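Local coordinates for alpha-ketoglutarate-dependent non-heme iron oxygenase EasH (Aspergillus japonicus, PDB 5M0T), which probably uses iron(II), 2-oxoglutarate and dioxygen to carry out an oxidative step in the biosynthesis of the ergot alkaloid cycloclavine, at residues A[72-77]-A[120-125]; A[148-153]-A[203-208]; A[160-165]-A[220-225]. One frame throughout, in Å; residues are numbered along the deposited sequence.

Contact 1. Residues A[72-77]-A[120-125]. With AKG (2-oxoglutaric acid), chain D.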
loop_
_atom_site.group_PDB
_atom_site.type_symbol
_atom_site.label_atom_id
_atom_site.label_comp_id
_atom_site.label_asym_id
_atom_site.label_seq_id
_atom_site.Cartn_x
_atom_site.Cartn_y
_atom_site.Cartn_z
ATOM N N ALA A 72 5.530 23.200 -1.606
ATOM C CA ALA A 72 5.989 24.450 -0.974
ATOM C C ALA A 72 5.365 25.658 -1.699
ATOM O O ALA A 72 5.212 25.638 -2.926
ATOM C CB ALA A 72 7.518 24.537 -0.989
ATOM N N GLY A 73 4.979 26.682 -0.932
ATOM C CA GLY A 73 4.326 27.896 -1.466
ATOM C C GLY A 73 2.806 27.848 -1.626
ATOM O O GLY A 73 2.174 28.882 -1.881
ATOM N N MET A 74 2.208 26.659 -1.485
ATOM C CA MET A 74 0.758 26.491 -1.625
ATOM C C MET A 74 0.095 26.526 -0.260
ATOM O O MET A 74 0.725 26.175 0.755
ATOM C CB MET A 74 0.434 25.151 -2.269
ATOM C CG MET A 74 0.797 25.079 -3.735
ATOM S SD MET A 74 0.339 23.485 -4.438
ATOM C CE MET A 74 -0.185 24.002 -6.073
ATOM N N ARG A 75 -1.174 26.947 -0.250
ATOM C CA ARG A 75 -2.072 26.645 0.864
ATOM C C ARG A 75 -2.658 25.255 0.591
ATOM O O ARG A 75 -3.113 24.987 -0.518
ATOM C CB ARG A 75 -3.170 27.698 0.979
ATOM C CG ARG A 75 -2.649 29.112 1.223
ATOM C CD ARG A 75 -3.782 30.103 1.475
ATOM N NE ARG A 75 -4.530 29.757 2.693
ATOM C CZ ARG A 75 -4.212 30.118 3.940
ATOM N NH1 ARG A 75 -3.145 30.883 4.199
ATOM N NH2 ARG A 75 -4.987 29.714 4.942
ATOM N N GLN A 76 -2.610 24.364 1.584
ATOM C CA GLN A 76 -3.145 23.017 1.427
ATOM C C GLN A 76 -3.818 22.481 2.692
ATOM O O GLN A 76 -3.391 22.769 3.816
ATOM C CB GLN A 76 -2.073 22.030 0.903
ATOM C CG GLN A 76 -0.950 21.634 1.876
ATOM C CD GLN A 76 -1.271 20.463 2.818
ATOM O OE1 GLN A 76 -2.089 19.598 2.514
ATOM N NE2 GLN A 76 -0.606 20.434 3.968
ATOM N N LEU A 77 -4.892 21.724 2.477
ATOM C CA LEU A 77 -5.527 20.904 3.503
ATOM C C LEU A 77 -5.721 19.525 2.898
ATOM O O LEU A 77 -6.215 19.425 1.787
ATOM C CB LEU A 77 -6.883 21.485 3.892
ATOM C CG LEU A 77 -7.705 20.712 4.943
ATOM C CD1 LEU A 77 -7.029 20.754 6.310
ATOM C CD2 LEU A 77 -9.120 21.258 4.997
ATOM N N LEU A 120 -6.121 22.836 -2.731
ATOM C CA LEU A 120 -4.884 23.561 -3.019
ATOM C C LEU A 120 -5.192 24.966 -3.540
ATOM O O LEU A 120 -5.640 25.122 -4.676
ATOM C CB LEU A 120 -4.021 22.792 -4.029
ATOM C CG LEU A 120 -3.499 21.387 -3.653
ATOM C CD1 LEU A 120 -2.622 20.843 -4.779
ATOM C CD2 LEU A 120 -2.733 21.348 -2.333
ATOM N N GLU A 121 -4.927 25.976 -2.713
ATOM C CA GLU A 121 -5.195 27.373 -3.045
ATOM C C GLU A 121 -3.863 28.117 -3.358
ATOM O O GLU A 121 -2.966 28.184 -2.507
ATOM C CB GLU A 121 -5.947 28.033 -1.876
ATOM C CG GLU A 121 -7.018 29.038 -2.279
ATOM C CD GLU A 121 -7.893 29.474 -1.110
ATOM O OE1 GLU A 121 -7.373 30.226 -0.249
ATOM O OE2 GLU A 121 -9.089 29.080 -1.049
ATOM N N THR A 122 -3.734 28.650 -4.567
ATOM C CA THR A 122 -2.528 29.394 -4.961
ATOM C C THR A 122 -2.814 30.891 -4.868
ATOM O O THR A 122 -3.823 31.368 -5.373
ATOM C CB THR A 122 -2.048 29.033 -6.382
ATOM O OG1 THR A 122 -3.051 29.384 -7.344
ATOM C CG2 THR A 122 -1.779 27.538 -6.500
ATOM N N GLU A 123 -1.932 31.613 -4.200
ATOM C CA GLU A 123 -2.088 33.055 -4.001
ATOM C C GLU A 123 -1.584 33.843 -5.221
ATOM O O GLU A 123 -0.894 33.298 -6.070
ATOM C CB GLU A 123 -1.340 33.477 -2.730
ATOM C CG GLU A 123 -1.854 32.785 -1.465
ATOM C CD GLU A 123 -1.055 33.135 -0.218
ATOM O OE1 GLU A 123 0.123 33.540 -0.349
ATOM O OE2 GLU A 123 -1.615 33.023 0.899
ATOM N N PRO A 124 -1.934 35.132 -5.318
ATOM C CA PRO A 124 -1.328 35.986 -6.335
ATOM C C PRO A 124 0.205 35.959 -6.268
ATOM O O PRO A 124 0.782 36.039 -5.177
ATOM C CB PRO A 124 -1.843 37.370 -5.954
ATOM C CG PRO A 124 -3.159 37.101 -5.322
ATOM C CD PRO A 124 -2.946 35.862 -4.534
ATOM N N GLY A 125 0.846 35.810 -7.424
ATOM C CA GLY A 125 2.302 35.716 -7.510
ATOM C C GLY A 125 2.894 34.309 -7.455
ATOM O O GLY A 125 4.101 34.154 -7.694
HETATM C C1 AKG D . 0.267 18.006 -7.498
HETATM O O1 AKG D . 0.673 16.855 -7.653
HETATM O O2 AKG D . 0.460 18.718 -6.413
HETATM C C2 AKG D . -0.537 18.762 -8.566
HETATM O O5 AKG D . -0.429 18.399 -9.722
HETATM C C3 AKG D . -1.455 19.896 -8.188
HETATM C C4 AKG D . -2.041 20.601 -9.400
HETATM C C5 AKG D . -2.940 21.761 -9.069
HETATM O O3 AKG D . -3.285 21.892 -7.809
HETATM O O4 AKG D . -3.325 22.518 -9.930
#
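Leu-120 packs one methyl, CD2, against CB of Gln-76 at 3.4 Å and turns the other, CD1, to the bound 2-oxoglutarate, where it lies 3.3 Å from ligand O3. With CG beside the backbone N (chi1 -62°) and chi2 near 180°, one methyl meets the neighbouring strand and the other the cosubstrate. Met-74 crosses this side chain obliquely, its SD 4.0 Å from Leu-120 CD1, and its CE comes alongside CG2 of Thr-122 at 3.9 Å. This close-packed side is buried and largely apolar, and through Leu-120 it borders the 2-oxoglutarate pocket. Behind it the two strands run antiparallel, strand 75-77 forming an outermost strand of the main sheet of this cupin-clan oxygenase beside strand 112-122. Arg-75 and Glu-121 make a hydrogen-bonded pair, with Arg-75 N to Glu-121 O at 3.1 Å and Glu-121 N to Arg-75 O at 3.0 Å. The sheet face carrying the side chains of these two residues is looser and partly exposed. They lie side by side, pointing the same way, yet Arg-75 NE stays 4.1 Å from Glu-121 OE1, too far for a salt bridge; OE2 has its partner in Arg-223. Glu-123 reaches back with its OE2 near the edge of the Arg-75 guanidinium, the two planes only 15° apart, but it touches the aliphatic CD, at 3.7 Å, more closely than any nitrogen.

Contact 2. Residues A[148-153]-A[203-208]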
loop_
_atom_site.group_PDB
_atom_site.type_symbol
_atom_site.label_atom_id
_atom_site.label_comp_id
_atom_site.label_asym_id
_atom_site.label_seq_id
_atom_site.Cartn_x
_atom_site.Cartn_y
_atom_site.Cartn_z
ATOM N N SER A 148 4.649 1.020 -16.803
ATOM C CA SER A 148 3.996 0.895 -15.522
ATOM C C SER A 148 2.512 0.579 -15.685
ATOM O O SER A 148 1.861 1.098 -16.598
ATOM C CB SER A 148 4.139 2.192 -14.745
ATOM O OG SER A 148 3.536 2.093 -13.474
ATOM N N PRO A 149 1.961 -0.253 -14.788
ATOM C CA PRO A 149 0.527 -0.343 -14.744
ATOM C C PRO A 149 -0.067 0.969 -14.257
ATOM O O PRO A 149 0.632 1.754 -13.610
ATOM C CB PRO A 149 0.277 -1.460 -13.737
ATOM C CG PRO A 149 1.402 -1.283 -12.781
ATOM C CD PRO A 149 2.574 -1.016 -13.694
ATOM N N GLU A 150 -1.348 1.180 -14.558
ATOM C CA GLU A 150 -2.062 2.348 -14.093
ATOM C C GLU A 150 -2.134 2.238 -12.586
ATOM O O GLU A 150 -2.469 1.176 -12.048
ATOM C CB GLU A 150 -3.459 2.425 -14.706
ATOM C CG GLU A 150 -3.480 2.634 -16.225
ATOM C CD GLU A 150 -2.921 3.990 -16.668
ATOM O OE1 GLU A 150 -2.805 4.932 -15.846
ATOM O OE2 GLU A 150 -2.599 4.126 -17.863
ATOM N N SER A 151 -1.747 3.320 -11.919
ATOM C CA SER A 151 -1.664 3.365 -10.457
ATOM C C SER A 151 -2.518 4.446 -9.836
ATOM O O SER A 151 -2.998 4.274 -8.737
ATOM C CB SER A 151 -0.203 3.606 -10.030
ATOM O OG SER A 151 0.278 4.801 -10.605
ATOM N N MET A 152 -2.687 5.568 -10.523
ATOM C CA MET A 152 -3.396 6.708 -9.975
ATOM C C MET A 152 -4.351 7.319 -10.982
ATOM O O MET A 152 -4.124 7.256 -12.191
ATOM C CB MET A 152 -2.398 7.772 -9.557
ATOM C CG MET A 152 -1.441 7.329 -8.481
ATOM S SD MET A 152 -0.266 8.628 -8.112
ATOM C CE MET A 152 0.346 8.105 -6.513
ATOM N N LEU A 153 -5.409 7.914 -10.456
ATOM C CA LEU A 153 -6.373 8.667 -11.241
ATOM C C LEU A 153 -6.730 9.915 -10.442
ATOM O O LEU A 153 -7.275 9.791 -9.344
ATOM C CB LEU A 153 -7.640 7.837 -11.485
ATOM C CG LEU A 153 -8.675 8.434 -12.440
ATOM C CD1 LEU A 153 -8.044 8.945 -13.738
ATOM C CD2 LEU A 153 -9.751 7.394 -12.729
ATOM N N LEU A 203 -9.487 15.627 -15.392
ATOM C CA LEU A 203 -9.249 14.228 -15.036
ATOM C C LEU A 203 -7.998 13.728 -15.755
ATOM O O LEU A 203 -7.951 13.788 -16.979
ATOM C CB LEU A 203 -10.440 13.371 -15.471
ATOM C CG LEU A 203 -10.375 11.909 -15.045
ATOM C CD1 LEU A 203 -10.591 11.789 -13.547
ATOM C CD2 LEU A 203 -11.368 11.054 -15.819
ATOM N N PHE A 204 -6.999 13.237 -15.011
ATOM C CA PHE A 204 -5.785 12.679 -15.617
ATOM C C PHE A 204 -5.230 11.486 -14.841
ATOM O O PHE A 204 -5.412 11.382 -13.633
ATOM C CB PHE A 204 -4.719 13.752 -15.838
ATOM C CG PHE A 204 -4.378 14.561 -14.614
ATOM C CD1 PHE A 204 -3.373 14.146 -13.744
ATOM C CD2 PHE A 204 -5.045 15.749 -14.337
ATOM C CE1 PHE A 204 -3.054 14.894 -12.616
ATOM C CE2 PHE A 204 -4.722 16.507 -13.204
ATOM C CZ PHE A 204 -3.726 16.084 -12.352
ATOM N N THR A 205 -4.586 10.565 -15.559
ATOM C CA THR A 205 -3.930 9.432 -14.936
ATOM C C THR A 205 -2.605 9.867 -14.330
ATOM O O THR A 205 -2.109 10.945 -14.629
ATOM C CB THR A 205 -3.596 8.317 -15.940
ATOM O OG1 THR A 205 -2.518 8.737 -16.795
ATOM C CG2 THR A 205 -4.871 7.898 -16.761
ATOM N N GLY A 206 -2.008 8.987 -13.534
ATOM C CA GLY A 206 -0.699 9.221 -12.949
ATOM C C GLY A 206 0.443 9.198 -13.950
ATOM O O GLY A 206 1.582 9.387 -13.551
ATOM N N LYS A 207 0.150 8.944 -15.230
ATOM C CA LYS A 207 1.144 8.882 -16.279
ATOM C C LYS A 207 1.194 10.127 -17.133
ATOM O O LYS A 207 2.037 10.225 -17.988
ATOM C CB LYS A 207 0.873 7.662 -17.152
ATOM C CG LYS A 207 1.009 6.377 -16.371
ATOM C CD LYS A 207 0.657 5.173 -17.211
ATOM C CE LYS A 207 1.846 4.467 -17.753
ATOM N NZ LYS A 207 1.452 3.129 -18.260
ATOM N N THR A 208 0.310 11.083 -16.881
ATOM C CA THR A 208 0.194 12.274 -17.696
ATOM C C THR A 208 0.909 13.447 -17.027
ATOM O O THR A 208 0.677 13.732 -15.848
ATOM C CB THR A 208 -1.288 12.606 -17.916
ATOM O OG1 THR A 208 -1.937 11.485 -18.559
ATOM C CG2 THR A 208 -1.465 13.855 -18.757
HETATM O O HOH W 1 -2.463 6.724 -18.414
HETATM O O HOH W 2 -1.274 5.805 -13.359
HETATM O O HOH W 3 -1.249 3.057 -19.754
#
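An ST turn at the end of strand 201-205 meets the start of strand 152-158 in the main sheet: Thr-205 pairs with Leu-153 as an antiparallel non-hydrogen-bonded pair, and the chain then folds through a type I turn, Thr-205 to Thr-208. Gly-206 N bonds Met-152 O at 3.0 Å. Thr-205 OG1, placed between its own backbone N and carbonyl carbon (chi1 72°), accepts from Lys-207 N. The lysine chain, bent at chi3, carries NZ to Ser-148 O at 2.7 Å, in the carbonyl plane; Arg-146 O is a second acceptor. On the way its CD passes 3.5 Å from Glu-150 OE2, the two side chains crossing at about a right angle. Instead of a direct salt bridge, water 3 spans the charges, donating to Glu-150 OE2 at 2.6 Å and accepting from Lys-207 NZ. Water 1 joins the same OE2 to Thr-205 OG1, and water 2 links OE1 to Ser-151 N. Ahead of the turn, within the strands, Leu-153 CD1 packs on Leu-203 CD1 at 3.8 Å. Leu-28 of helix 21-31 covers both leucines; from helix 95-105, Leu-104 meets Leu-153 and Leu-100 meets Leu-203, while strand 33-37 flanks strand 201-205.

Contact 3. Residues A[160-165]-A[220-225]. With AKG (2-oxoglutaric acid), chain D.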
loop_
_atom_site.group_PDB
_atom_site.type_symbol
_atom_site.label_atom_id
_atom_site.label_comp_id
_atom_site.label_asym_id
_atom_site.label_seq_id
_atom_site.Cartn_x
_atom_site.Cartn_y
_atom_site.Cartn_z
ATOM N N THR A 160 -12.875 27.458 -7.712
ATOM C CA THR A 160 -13.070 28.818 -8.200
ATOM C C THR A 160 -12.915 28.748 -9.718
ATOM O O THR A 160 -12.597 27.685 -10.253
ATOM C CB THR A 160 -11.975 29.772 -7.692
ATOM O OG1 THR A 160 -10.695 29.301 -8.132
ATOM C CG2 THR A 160 -11.984 29.882 -6.178
ATOM N N ASP A 161 -13.096 29.877 -10.410
ATOM C CA ASP A 161 -12.750 29.949 -11.841
ATOM C C ASP A 161 -11.294 29.524 -12.027
ATOM O O ASP A 161 -10.464 29.823 -11.187
ATOM C CB ASP A 161 -12.978 31.353 -12.437
ATOM C CG ASP A 161 -14.477 31.670 -12.702
ATOM O OD1 ASP A 161 -15.287 30.795 -13.078
ATOM O OD2 ASP A 161 -14.862 32.833 -12.535
ATOM N N PHE A 162 -11.030 28.777 -13.092
ATOM C CA PHE A 162 -9.706 28.325 -13.484
ATOM C C PHE A 162 -9.427 28.993 -14.829
ATOM O O PHE A 162 -10.118 28.691 -15.808
ATOM C CB PHE A 162 -9.681 26.801 -13.677
ATOM C CG PHE A 162 -9.045 26.025 -12.556
ATOM C CD1 PHE A 162 -9.253 26.363 -11.224
ATOM C CD2 PHE A 162 -8.277 24.917 -12.840
ATOM C CE1 PHE A 162 -8.661 25.633 -10.207
ATOM C CE2 PHE A 162 -7.696 24.168 -11.826
ATOM C CZ PHE A 162 -7.878 24.534 -10.504
ATOM N N THR A 163 -8.425 29.884 -14.866
ATOM C CA THR A 163 -8.047 30.642 -16.073
ATOM C C THR A 163 -6.554 30.452 -16.405
ATOM O O THR A 163 -5.753 30.120 -15.526
ATOM C CB THR A 163 -8.290 32.158 -15.913
ATOM O OG1 THR A 163 -7.316 32.711 -15.015
ATOM C CG2 THR A 163 -9.712 32.454 -15.406
ATOM N N ALA A 164 -6.190 30.666 -17.669
ATOM C CA ALA A 164 -4.791 30.651 -18.061
ATOM C C ALA A 164 -3.983 31.530 -17.088
ATOM O O ALA A 164 -3.011 31.047 -16.486
ATOM C CB ALA A 164 -4.624 31.137 -19.487
ATOM N N GLU A 165 -4.451 32.765 -16.883
ATOM C CA GLU A 165 -3.779 33.755 -16.046
ATOM C C GLU A 165 -3.728 33.444 -14.541
ATOM O O GLU A 165 -2.727 33.745 -13.893
ATOM C CB GLU A 165 -4.426 35.126 -16.253
ATOM C CG GLU A 165 -4.087 35.739 -17.611
ATOM C CD GLU A 165 -2.998 36.811 -17.527
ATOM O OE1 GLU A 165 -3.123 37.709 -16.661
ATOM O OE2 GLU A 165 -2.032 36.802 -18.333
ATOM N N PHE A 220 -6.587 37.340 -7.063
ATOM C CA PHE A 220 -7.446 36.152 -7.164
ATOM C C PHE A 220 -6.779 34.928 -6.536
ATOM O O PHE A 220 -5.660 34.550 -6.937
ATOM C CB PHE A 220 -7.781 35.864 -8.629
ATOM C CG PHE A 220 -8.971 34.963 -8.823
ATOM C CD1 PHE A 220 -8.827 33.583 -8.816
ATOM C CD2 PHE A 220 -10.244 35.505 -9.001
ATOM C CE1 PHE A 220 -9.941 32.756 -8.997
ATOM C CE2 PHE A 220 -11.348 34.689 -9.184
ATOM C CZ PHE A 220 -11.200 33.318 -9.196
ATOM N N LEU A 221 -7.469 34.323 -5.559
ATOM C CA LEU A 221 -7.056 33.056 -4.958
ATOM C C LEU A 221 -7.688 31.934 -5.764
ATOM O O LEU A 221 -8.910 31.783 -5.759
ATOM C CB LEU A 221 -7.515 32.949 -3.508
ATOM C CG LEU A 221 -7.008 34.025 -2.564
ATOM C CD1 LEU A 221 -8.112 34.324 -1.556
ATOM C CD2 LEU A 221 -5.685 33.652 -1.882
ATOM N N ARG A 222 -6.852 31.158 -6.445
ATOM C CA ARG A 222 -7.298 30.075 -7.335
ATOM C C ARG A 222 -7.341 28.774 -6.527
ATOM O O ARG A 222 -6.308 28.299 -6.083
ATOM C CB ARG A 222 -6.362 30.013 -8.563
ATOM C CG ARG A 222 -6.443 28.796 -9.481
ATOM C CD ARG A 222 -5.784 27.592 -8.837
ATOM N NE ARG A 222 -5.114 26.704 -9.747
ATOM C CZ ARG A 222 -4.527 25.567 -9.377
ATOM N NH1 ARG A 222 -4.528 25.140 -8.105
ATOM N NH2 ARG A 222 -3.948 24.829 -10.308
ATOM N N ARG A 223 -8.537 28.228 -6.307
ATOM C CA ARG A 223 -8.710 27.066 -5.434
ATOM C C ARG A 223 -9.023 25.820 -6.254
ATOM O O ARG A 223 -10.047 25.764 -6.929
ATOM C CB ARG A 223 -9.824 27.309 -4.421
ATOM C CG ARG A 223 -10.048 26.123 -3.489
ATOM C CD ARG A 223 -10.584 26.455 -2.101
ATOM N NE ARG A 223 -11.477 27.611 -2.016
ATOM C CZ ARG A 223 -12.185 27.930 -0.930
ATOM N NH1 ARG A 223 -12.137 27.184 0.180
ATOM N NH2 ARG A 223 -12.967 29.003 -0.956
ATOM N N GLY A 224 -8.130 24.839 -6.200
ATOM C CA GLY A 224 -8.326 23.542 -6.849
ATOM C C GLY A 224 -8.557 22.445 -5.830
ATOM O O GLY A 224 -8.274 22.629 -4.645
ATOM N N PHE A 225 -9.050 21.298 -6.299
ATOM C CA PHE A 225 -9.427 20.181 -5.426
ATOM C C PHE A 225 -8.990 18.862 -6.050
ATOM O O PHE A 225 -9.790 18.205 -6.713
ATOM C CB PHE A 225 -10.945 20.257 -5.201
ATOM C CG PHE A 225 -11.545 19.100 -4.460
ATOM C CD1 PHE A 225 -10.849 18.393 -3.494
ATOM C CD2 PHE A 225 -12.860 18.743 -4.713
ATOM C CE1 PHE A 225 -11.439 17.337 -2.826
ATOM C CE2 PHE A 225 -13.450 17.691 -4.049
ATOM C CZ PHE A 225 -12.740 16.986 -3.105
HETATM C C1 AKG D . 0.267 18.006 -7.498
HETATM O O1 AKG D . 0.673 16.855 -7.653
HETATM O O2 AKG D . 0.460 18.718 -6.413
HETATM C C2 AKG D . -0.537 18.762 -8.566
HETATM O O5 AKG D . -0.429 18.399 -9.722
HETATM C C3 AKG D . -1.455 19.896 -8.188
HETATM C C4 AKG D . -2.041 20.601 -9.400
HETATM C C5 AKG D . -2.940 21.761 -9.069
HETATM O O3 AKG D . -3.285 21.892 -7.809
HETATM O O4 AKG D . -3.325 22.518 -9.930
#
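OG1 of Thr-160 is gripped from both its own loop and the neighbouring strand: it accepts a nearly straight bond from Arg-223 N at 3.0 Å, with an N-H...O angle of 164°, and donates to Asp-161 O, lying above that carbonyl's plane. The hydroxyl sits between the backbone N and carbonyl carbon of its residue (chi1 59°), and this leaves CG2 to pack against Arg-223 CB at 3.8 Å. OG1 also lies at the edge of the Phe-220 ring, 3.6 Å from its CE1. A weak bond from Thr-160 N to Arg-223 O is the backbone-to-backbone bond here. Two residues on, Phe-162 slides its ring under the Arg-222 guanidinium. The planes are only 13° apart, and Phe-162 CZ stands 3.6 Å from Arg-222 NE, displaced toward the rim of the guanidinium. The edge of the same ring rests on the strand backbone, at Arg-223 O and Gly-224 CA. Bends at chi2 and chi3 bring the arginine over the phenyl and aim its end at 2-oxoglutarate, with ligand O4 near the guanidinium plane. The modelled separation of Arg-222 NH2 and O4, 2.4 Å, is too short to be trusted as a length, though the pairing itself is plain; NH1 makes only a weak 3.5 Å bond to O3. Gly-167 O takes a further bond from NH2, and Thr-169 adds a hydroxyl bond to the ligand. Pairing with the C5 carboxylate makes Arg-222 the cosubstrate-binding arginine of this site; a basic residue, usually arginine or lysine, at the distal carboxylate is characteristic of iron(II)- and 2-oxoglutarate-dependent oxygenases.

All three contacts reach the main sheet. Contacts 1 and 3 lie side by side, their centres 11 Å apart, because strands 112-122 and 222-231 are neighbours: Leu-120 N probably bonds Gly-224 O at 2.9 Å, and Glu-121 OE2 forms a salt bridge with Arg-223 NE at 3.0 Å. Both touch 2-oxoglutarate, contact 1 with an apolar methyl and contact 3 with a charged group at the C5 carboxylate. Contact 2 is farther off, its centre 24 Å from contact 1 and 23 Å from contact 3, yet its Phe-204 side chain comes within about 5 Å of both the ligand and the iron, which His-132, Glu-134 and His-210 bind.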